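PDB 1KNV: Bse634I restriction endonuclease from Geobacillus stearothermophilus, which probably acts as a type II restriction endonuclease, cutting double-stranded DNA at a specific sequence in a metal-dependent reaction. Local coordinates for residues F27-T38 with I164-I172; V138-D146 with E212-F220. One frame throughout, in Å; residues are numbered along the deposited sequence. Where two conformers were deposited one is given.

Interaction 1 (F27-T38 with I164-I172); sequences FNALIELYHHQT and INKLTHENI
Leu-167 and Tyr-34 both turn CG anti to their own carbonyl carbons (chi1 -55° and -60°), which lays the two side chains alongside each other, pointing the same way, with Leu-167 CG 3.7 Å from Tyr-34 CB. Leu-167 CD1 touches both the tyrosine ring, obliquely, and Leu-30, lying 3.8 Å from Leu-30 CB. The backbone follows the same pairing: Leu-167 N donates to Tyr-34 O at 3.0 Å, at the residue where the chain leaves helix 26-33. Lys-166 is bent at every torsion beyond CB and curls back over the carbonyl of His-35, to whose O its NZ makes a weak hydrogen bond at 3.2 Å. Farther along, Gln-37 CA lies 3.1 Å from Asn-165 O in a CA-H...O contact, and the methyl of Thr-38 leans on the carbonyl oxygen of Ile-164. At the other end Ile-172 crosses Leu-30 at a slant, its CD1 4.0 Å from Leu-30 CD1, while its CG2 meets the ring of Phe-27. Ile-31 places CD1 over one face of the His-169 ring, but the modelled approach is too close to be trusted, and the histidine has a second conformer. Leu-30 also packs on Trp-78 and Val-81 of helix 68-93 and on Leu-50 of helix 43-60, and Tyr-34 OH is hydrogen-bonded to Asn-46. Within 164-172, Asn-171 N donates to Thr-168 OG1 (3.1 Å, 177°), and Asn-171 OD1 accepts from Thr-168 N. Asn-171 ND2 reaches back to Lys-166 O at 2.6 Å, fixing the rotation of the amide. The contact thus joins the C-terminal end of one helix to the start of another, helix 169-176, whose first turn is capped by a Thr-168/Asn-171 capping box.

Interaction 2 (V138-D146 with E212-F220); sequences VRLITSNPD and EGNILKSLF
Glu-212 meets Ser-143 at the start of this contact: its CG stands anti to the backbone N (chi1 173°), sending the carboxylate out from helix 203-227 to the loop. There OE1 accepts from Ser-143 OG at 2.7 Å through its anti lone pair, the one away from OE2. Glu-212 OE2 lies 3.6 Å from Pro-145 CA and is hydrogen-bonded to Tyr-236 OH, so each carboxylate oxygen has a partner and the group is held against rotation. One turn on, Ile-215 points CG2 at the loop backbone, 3.7 Å from Ile-141 O and close to Thr-142 CA; Thr-257 of the second subunit packs on the same isoleucine. Leu-216 spreads its two methyls along the chain: CD1 is 4.0 Å from Pro-145 CD, crossing the proline ring at a slant, and CD2 is 3.8 Å from Ser-143 O. Leu-219 forks likewise in the next turn. Its CD1 meets Leu-140 CD2 at 3.8 Å, the two side chains roughly perpendicular, and its CD2 lies 4.0 Å from Thr-142 CG2. That threonine methyl touches Ile-215 as well, whereas Thr-142 OG1 turns to a hydrogen bond with Arg-113. Helix 118-131 covers the leucine end, with Leu-124 on Leu-219 and Leu-127 on Leu-140. The polar end leads to the metal site: Asp-146, next in the chain after Pro-145, is a calcium-binding residue of this enzyme, although no ion is bound to this chain, and here its OD2 accepts from Leu-197 N. Pro-145 and Asp-146 are consistent with the PD of the PD-(D/E)XK signature of this clan, and a helix-borne glutamate beside them is consistent with the rearranged acidic motif of the Cfr10I/Bse634I family.

Interactions 1 and 2 lie on opposite sides of the chain's centre, with their own centres 34 Å apart and their nearest atoms still about 12 Å from each other, so neither touches the other. Their segments alternate along the sequence, 138-146 falling between the two halves of interaction 1. Interaction 2 borders the metal site: it contains Asp-146, and the side chain of Glu-212 is about 8 Å from that of Leu-197, the other calcium-binding residue. It also lies where a second subunit approaches. Interaction 1 is structural packing away from that site and is touched by no other chain of the assembly.

Interaction 1 (F27-T38 with I164-I172)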
# COMPACT_ATOMS: atom_id res chain seq x y z
N PHE B 27 -13.19 -6.03 -47.16
CA PHE B 27 -14.54 -5.56 -46.93
C PHE B 27 -15.49 -5.84 -48.08
O PHE B 27 -16.67 -6.11 -47.85
CB PHE B 27 -14.49 -4.07 -46.59
CG PHE B 27 -13.61 -3.76 -45.41
CD1 PHE B 27 -12.66 -2.75 -45.48
CD2 PHE B 27 -13.72 -4.50 -44.23
CE1 PHE B 27 -11.82 -2.49 -44.39
CE2 PHE B 27 -12.88 -4.25 -43.14
CZ PHE B 27 -11.93 -3.24 -43.22
N ASN B 28 -14.99 -5.78 -49.31
CA ASN B 28 -15.85 -6.06 -50.46
C ASN B 28 -16.13 -7.56 -50.48
O ASN B 28 -17.20 -7.99 -50.92
CB ASN B 28 -15.18 -5.63 -51.77
CG ASN B 28 -14.92 -4.14 -51.82
OD1 ASN B 28 -15.71 -3.33 -51.31
ND2 ASN B 28 -13.82 -3.76 -52.45
N ALA B 29 -15.18 -8.35 -50.01
CA ALA B 29 -15.35 -9.79 -49.97
C ALA B 29 -16.50 -10.10 -49.03
O ALA B 29 -17.36 -10.93 -49.34
CB ALA B 29 -14.07 -10.46 -49.47
N LEU B 30 -16.52 -9.42 -47.88
CA LEU B 30 -17.57 -9.63 -46.88
C LEU B 30 -18.95 -9.28 -47.39
O LEU B 30 -19.89 -10.06 -47.25
CB LEU B 30 -17.27 -8.80 -45.63
CG LEU B 30 -16.16 -9.32 -44.72
CD1 LEU B 30 -15.85 -8.29 -43.67
CD2 LEU B 30 -16.60 -10.61 -44.07
N ILE B 31 -19.07 -8.10 -47.97
CA ILE B 31 -20.34 -7.63 -48.50
C ILE B 31 -20.86 -8.56 -49.59
O ILE B 31 -22.02 -8.96 -49.59
CB ILE B 31 -20.21 -6.21 -49.04
CG1 ILE B 31 -19.69 -5.29 -47.94
CG2 ILE B 31 -21.55 -5.71 -49.55
CD1 ILE B 31 -19.46 -3.89 -48.39
N GLU B 32 -19.98 -8.89 -50.53
CA GLU B 32 -20.31 -9.76 -51.65
C GLU B 32 -20.80 -11.12 -51.18
O GLU B 32 -21.65 -11.73 -51.83
CB GLU B 32 -19.09 -9.94 -52.57
CG GLU B 32 -18.93 -8.81 -53.60
CD GLU B 32 -17.60 -8.88 -54.32
OE1 GLU B 32 -17.09 -10.01 -54.51
OE2 GLU B 32 -17.08 -7.81 -54.71
N LEU B 33 -20.28 -11.61 -50.06
CA LEU B 33 -20.69 -12.92 -49.58
C LEU B 33 -21.73 -12.86 -48.46
O LEU B 33 -22.23 -13.89 -48.02
CB LEU B 33 -19.49 -13.73 -49.12
CG LEU B 33 -18.44 -14.10 -50.15
CD1 LEU B 33 -17.36 -14.95 -49.51
CD2 LEU B 33 -19.15 -14.84 -51.24
N TYR B 34 -22.08 -11.65 -48.02
CA TYR B 34 -23.09 -11.51 -46.97
C TYR B 34 -24.14 -10.44 -47.25
O TYR B 34 -24.44 -9.60 -46.41
CB TYR B 34 -22.43 -11.27 -45.62
CG TYR B 34 -21.50 -12.40 -45.21
CD1 TYR B 34 -20.14 -12.35 -45.48
CD2 TYR B 34 -22.00 -13.54 -44.59
CE1 TYR B 34 -19.29 -13.40 -45.15
CE2 TYR B 34 -21.16 -14.59 -44.26
CZ TYR B 34 -19.82 -14.51 -44.55
OH TYR B 34 -18.98 -15.56 -44.23
N HIS B 35 -24.72 -10.51 -48.45
CA HIS B 35 -25.76 -9.59 -48.87
C HIS B 35 -27.06 -9.89 -48.15
O HIS B 35 -27.91 -9.01 -48.05
CB HIS B 35 -26.03 -9.71 -50.37
CG HIS B 35 -25.14 -8.86 -51.23
ND1 HIS B 35 -23.93 -9.30 -51.72
CD2 HIS B 35 -25.31 -7.61 -51.71
CE1 HIS B 35 -23.39 -8.36 -52.47
NE2 HIS B 35 -24.21 -7.32 -52.48
N HIS B 36 -27.22 -11.11 -47.65
CA HIS B 36 -28.48 -11.47 -47.00
C HIS B 36 -28.41 -12.08 -45.61
O HIS B 36 -29.44 -12.42 -45.02
CB HIS B 36 -29.29 -12.38 -47.91
CG HIS B 36 -29.72 -11.74 -49.20
ND1 HIS B 36 -28.85 -11.52 -50.25
CD2 HIS B 36 -30.92 -11.24 -49.59
CE1 HIS B 36 -29.49 -10.92 -51.24
NE2 HIS B 36 -30.75 -10.74 -50.86
N GLN B 37 -27.21 -12.22 -45.06
CA GLN B 37 -27.08 -12.79 -43.72
C GLN B 37 -25.74 -12.44 -43.11
O GLN B 37 -24.82 -12.01 -43.81
CB GLN B 37 -27.20 -14.31 -43.78
CG GLN B 37 -26.01 -14.97 -44.46
CD GLN B 37 -25.94 -16.46 -44.18
OE1 GLN B 37 -26.83 -17.22 -44.55
NE2 GLN B 37 -24.86 -16.89 -43.51
N THR B 38 -25.63 -12.62 -41.80
CA THR B 38 -24.38 -12.38 -41.12
C THR B 38 -23.76 -13.75 -40.91
O THR B 38 -24.46 -14.76 -40.88
CB THR B 38 -24.57 -11.68 -39.75
OG1 THR B 38 -25.60 -12.34 -39.01
CG2 THR B 38 -24.90 -10.20 -39.94
N ILE B 164 -27.70 -5.98 -37.15
CA ILE B 164 -27.08 -6.06 -38.46
C ILE B 164 -27.45 -7.43 -39.03
O ILE B 164 -27.00 -8.46 -38.53
CB ILE B 164 -25.55 -5.89 -38.36
CG1 ILE B 164 -25.22 -4.46 -37.91
CG2 ILE B 164 -24.88 -6.20 -39.69
CD1 ILE B 164 -23.75 -4.24 -37.57
N ASN B 165 -28.27 -7.42 -40.07
CA ASN B 165 -28.74 -8.65 -40.70
C ASN B 165 -27.97 -9.03 -41.94
O ASN B 165 -28.15 -10.13 -42.47
CB ASN B 165 -30.21 -8.50 -41.04
CG ASN B 165 -31.05 -8.28 -39.83
OD1 ASN B 165 -32.13 -7.70 -39.90
ND2 ASN B 165 -30.56 -8.75 -38.68
N LYS B 166 -27.14 -8.12 -42.42
CA LYS B 166 -26.34 -8.35 -43.60
C LYS B 166 -25.23 -7.32 -43.61
O LYS B 166 -25.41 -6.22 -43.10
CB LYS B 166 -27.21 -8.25 -44.86
CG LYS B 166 -28.14 -7.05 -44.88
CD LYS B 166 -27.46 -5.81 -45.44
CE LYS B 166 -27.22 -5.92 -46.95
NZ LYS B 166 -28.49 -5.92 -47.73
N LEU B 167 -24.09 -7.69 -44.17
CA LEU B 167 -22.94 -6.80 -44.21
C LEU B 167 -22.94 -5.80 -45.36
O LEU B 167 -23.21 -6.16 -46.51
CB LEU B 167 -21.65 -7.62 -44.24
CG LEU B 167 -21.50 -8.64 -43.12
CD1 LEU B 167 -20.13 -9.28 -43.20
CD2 LEU B 167 -21.71 -7.96 -41.76
N THR B 168 -22.64 -4.55 -45.02
CA THR B 168 -22.58 -3.46 -45.98
C THR B 168 -21.38 -2.56 -45.60
O THR B 168 -20.94 -2.60 -44.46
CB THR B 168 -23.89 -2.61 -45.96
OG1 THR B 168 -23.96 -1.83 -44.75
CG2 THR B 168 -25.11 -3.52 -46.01
N HIS B 169 -20.90 -1.81 -46.52
CA HIS B 169 -19.76 -0.90 -46.25
C HIS B 169 -20.10 0.00 -45.08
O HIS B 169 -19.23 0.37 -44.29
CB HIS B 169 -19.42 -0.05 -47.47
CG HIS B 169 -18.52 -0.72 -48.46
ND1 HIS B 169 -18.71 -0.62 -49.83
CD2 HIS B 169 -17.43 -1.50 -48.29
CE1 HIS B 169 -17.77 -1.32 -50.45
NE2 HIS B 169 -16.99 -1.86 -49.54
N GLU B 170 -21.36 0.35 -44.96
CA GLU B 170 -21.81 1.22 -43.89
C GLU B 170 -21.89 0.60 -42.49
O GLU B 170 -21.33 1.15 -41.54
CB GLU B 170 -23.15 1.85 -44.25
CG GLU B 170 -23.55 3.01 -43.35
CD GLU B 170 -24.91 3.59 -43.72
OE1 GLU B 170 -25.37 3.35 -44.85
OE2 GLU B 170 -25.51 4.31 -42.88
N ASN B 171 -22.58 -0.53 -42.33
CA ASN B 171 -22.65 -1.08 -40.98
C ASN B 171 -21.33 -1.68 -40.52
O ASN B 171 -21.08 -1.80 -39.32
CB ASN B 171 -23.83 -2.06 -40.82
CG ASN B 171 -23.74 -3.26 -41.72
OD1 ASN B 171 -22.69 -3.55 -42.28
ND2 ASN B 171 -24.85 -3.99 -41.85
N ILE B 172 -20.46 -2.04 -41.46
CA ILE B 172 -19.15 -2.56 -41.11
C ILE B 172 -18.29 -1.40 -40.58
O ILE B 172 -17.63 -1.52 -39.56
CB ILE B 172 -18.43 -3.18 -42.31
CG1 ILE B 172 -19.08 -4.51 -42.67
CG2 ILE B 172 -16.96 -3.41 -41.99
CD1 ILE B 172 -18.41 -5.21 -43.83

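Interaction 2 (V138-D146 with E212-F220)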
# COMPACT_ATOMS: atom_id res chain seq x y z
N VAL B 138 11.62 5.98 -16.41
CA VAL B 138 10.71 4.85 -16.36
C VAL B 138 9.57 5.32 -17.25
O VAL B 138 9.30 6.51 -17.36
CB VAL B 138 10.21 4.59 -14.93
CG1 VAL B 138 9.35 3.34 -14.91
CG2 VAL B 138 11.38 4.45 -13.99
N ARG B 139 8.89 4.39 -17.90
CA ARG B 139 7.85 4.77 -18.82
C ARG B 139 6.58 3.94 -18.68
O ARG B 139 6.63 2.73 -18.46
CB ARG B 139 8.42 4.67 -20.23
CG ARG B 139 7.55 5.20 -21.34
CD ARG B 139 8.20 4.88 -22.69
NE ARG B 139 9.48 5.56 -22.83
CZ ARG B 139 9.62 6.84 -23.18
NH1 ARG B 139 8.54 7.58 -23.42
NH2 ARG B 139 10.83 7.37 -23.29
N LEU B 140 5.42 4.60 -18.79
CA LEU B 140 4.14 3.90 -18.72
C LEU B 140 3.78 3.60 -20.15
O LEU B 140 3.50 4.51 -20.92
CB LEU B 140 3.05 4.78 -18.09
CG LEU B 140 1.66 4.10 -18.06
CD1 LEU B 140 1.73 2.86 -17.18
CD2 LEU B 140 0.60 5.05 -17.55
N ILE B 141 3.80 2.32 -20.51
CA ILE B 141 3.50 1.90 -21.87
C ILE B 141 2.30 0.98 -21.83
O ILE B 141 2.38 -0.12 -21.29
CB ILE B 141 4.68 1.13 -22.49
CG1 ILE B 141 5.92 2.03 -22.54
CG2 ILE B 141 4.33 0.65 -23.90
CD1 ILE B 141 7.15 1.34 -23.05
N THR B 142 1.19 1.42 -22.40
CA THR B 142 -0.02 0.61 -22.41
C THR B 142 -0.35 0.18 -23.84
O THR B 142 0.20 0.70 -24.80
CB THR B 142 -1.21 1.40 -21.81
OG1 THR B 142 -1.40 2.61 -22.55
CG2 THR B 142 -0.94 1.75 -20.34
N SER B 143 -1.25 -0.79 -23.96
CA SER B 143 -1.67 -1.29 -25.27
C SER B 143 -3.19 -1.36 -25.30
O SER B 143 -3.85 -1.05 -24.31
CB SER B 143 -1.07 -2.68 -25.54
OG SER B 143 -1.46 -3.59 -24.53
N ASN B 144 -3.74 -1.78 -26.44
CA ASN B 144 -5.19 -1.88 -26.61
C ASN B 144 -5.74 -3.28 -26.57
O ASN B 144 -5.28 -4.16 -27.31
CB ASN B 144 -5.61 -1.31 -27.96
CG ASN B 144 -5.70 0.18 -27.96
OD1 ASN B 144 -5.21 0.84 -27.06
ND2 ASN B 144 -6.32 0.72 -29.00
N PRO B 145 -6.73 -3.53 -25.70
CA PRO B 145 -7.31 -4.87 -25.67
C PRO B 145 -8.09 -4.88 -26.99
O PRO B 145 -8.50 -3.82 -27.47
CB PRO B 145 -8.22 -4.82 -24.45
CG PRO B 145 -8.62 -3.41 -24.39
CD PRO B 145 -7.32 -2.67 -24.67
N ASP B 146 -8.28 -6.05 -27.59
CA ASP B 146 -8.99 -6.12 -28.86
C ASP B 146 -10.48 -5.86 -28.69
O ASP B 146 -11.16 -5.44 -29.63
CB ASP B 146 -8.77 -7.48 -29.51
CG ASP B 146 -7.30 -7.75 -29.80
OD1 ASP B 146 -6.65 -6.91 -30.47
OD2 ASP B 146 -6.79 -8.80 -29.35
N GLU B 212 -0.38 -8.15 -21.09
CA GLU B 212 -1.41 -7.15 -21.30
C GLU B 212 -2.35 -7.09 -20.09
O GLU B 212 -2.75 -6.01 -19.67
CB GLU B 212 -2.18 -7.45 -22.59
CG GLU B 212 -3.38 -6.56 -22.81
CD GLU B 212 -3.80 -6.45 -24.26
OE1 GLU B 212 -3.21 -5.62 -24.99
OE2 GLU B 212 -4.70 -7.20 -24.68
N GLY B 213 -2.67 -8.25 -19.53
CA GLY B 213 -3.53 -8.27 -18.36
C GLY B 213 -2.87 -7.56 -17.19
O GLY B 213 -3.52 -6.84 -16.44
N ASN B 214 -1.57 -7.76 -17.02
CA ASN B 214 -0.84 -7.10 -15.94
C ASN B 214 -0.77 -5.60 -16.12
O ASN B 214 -0.95 -4.85 -15.17
CB ASN B 214 0.58 -7.65 -15.83
CG ASN B 214 0.65 -8.86 -14.94
OD1 ASN B 214 0.42 -8.75 -13.73
ND2 ASN B 214 0.95 -10.02 -15.51
N ILE B 215 -0.52 -5.18 -17.37
CA ILE B 215 -0.42 -3.76 -17.72
C ILE B 215 -1.73 -3.01 -17.50
O ILE B 215 -1.75 -1.95 -16.85
CB ILE B 215 0.02 -3.57 -19.20
CG1 ILE B 215 1.50 -3.91 -19.34
CG2 ILE B 215 -0.21 -2.13 -19.64
CD1 ILE B 215 2.40 -2.91 -18.63
N LEU B 216 -2.82 -3.56 -18.03
CA LEU B 216 -4.12 -2.92 -17.90
C LEU B 216 -4.69 -2.98 -16.48
O LEU B 216 -5.20 -1.98 -15.97
CB LEU B 216 -5.10 -3.52 -18.90
CG LEU B 216 -4.72 -3.28 -20.37
CD1 LEU B 216 -5.66 -4.05 -21.27
CD2 LEU B 216 -4.76 -1.78 -20.67
N LYS B 217 -4.63 -4.14 -15.84
CA LYS B 217 -5.16 -4.26 -14.49
C LYS B 217 -4.41 -3.39 -13.49
O LYS B 217 -5.01 -2.81 -12.59
CB LYS B 217 -5.13 -5.72 -14.02
CG LYS B 217 -6.23 -6.57 -14.60
CD LYS B 217 -6.29 -7.90 -13.87
CE LYS B 217 -7.54 -8.65 -14.23
NZ LYS B 217 -7.77 -9.77 -13.29
N SER B 218 -3.09 -3.30 -13.61
CA SER B 218 -2.34 -2.47 -12.68
C SER B 218 -2.69 -1.00 -12.92
O SER B 218 -2.77 -0.20 -11.97
CB SER B 218 -0.84 -2.71 -12.84
OG SER B 218 -0.38 -2.36 -14.13
N LEU B 219 -2.94 -0.64 -14.18
CA LEU B 219 -3.29 0.73 -14.52
C LEU B 219 -4.60 1.09 -13.82
O LEU B 219 -4.75 2.18 -13.25
CB LEU B 219 -3.48 0.88 -16.03
CG LEU B 219 -3.76 2.29 -16.58
CD1 LEU B 219 -2.50 3.13 -16.49
CD2 LEU B 219 -4.23 2.21 -18.03
N PHE B 220 -5.55 0.15 -13.85
CA PHE B 220 -6.85 0.33 -13.23
C PHE B 220 -6.71 0.39 -11.71
O PHE B 220 -7.39 1.16 -11.04
CB PHE B 220 -7.79 -0.82 -13.62
CG PHE B 220 -9.25 -0.55 -13.35
CD1 PHE B 220 -10.01 0.23 -14.22
CD2 PHE B 220 -9.87 -1.10 -12.22
CE1 PHE B 220 -11.37 0.45 -13.97
CE2 PHE B 220 -11.22 -0.88 -11.98
CZ PHE B 220 -11.97 -0.10 -12.85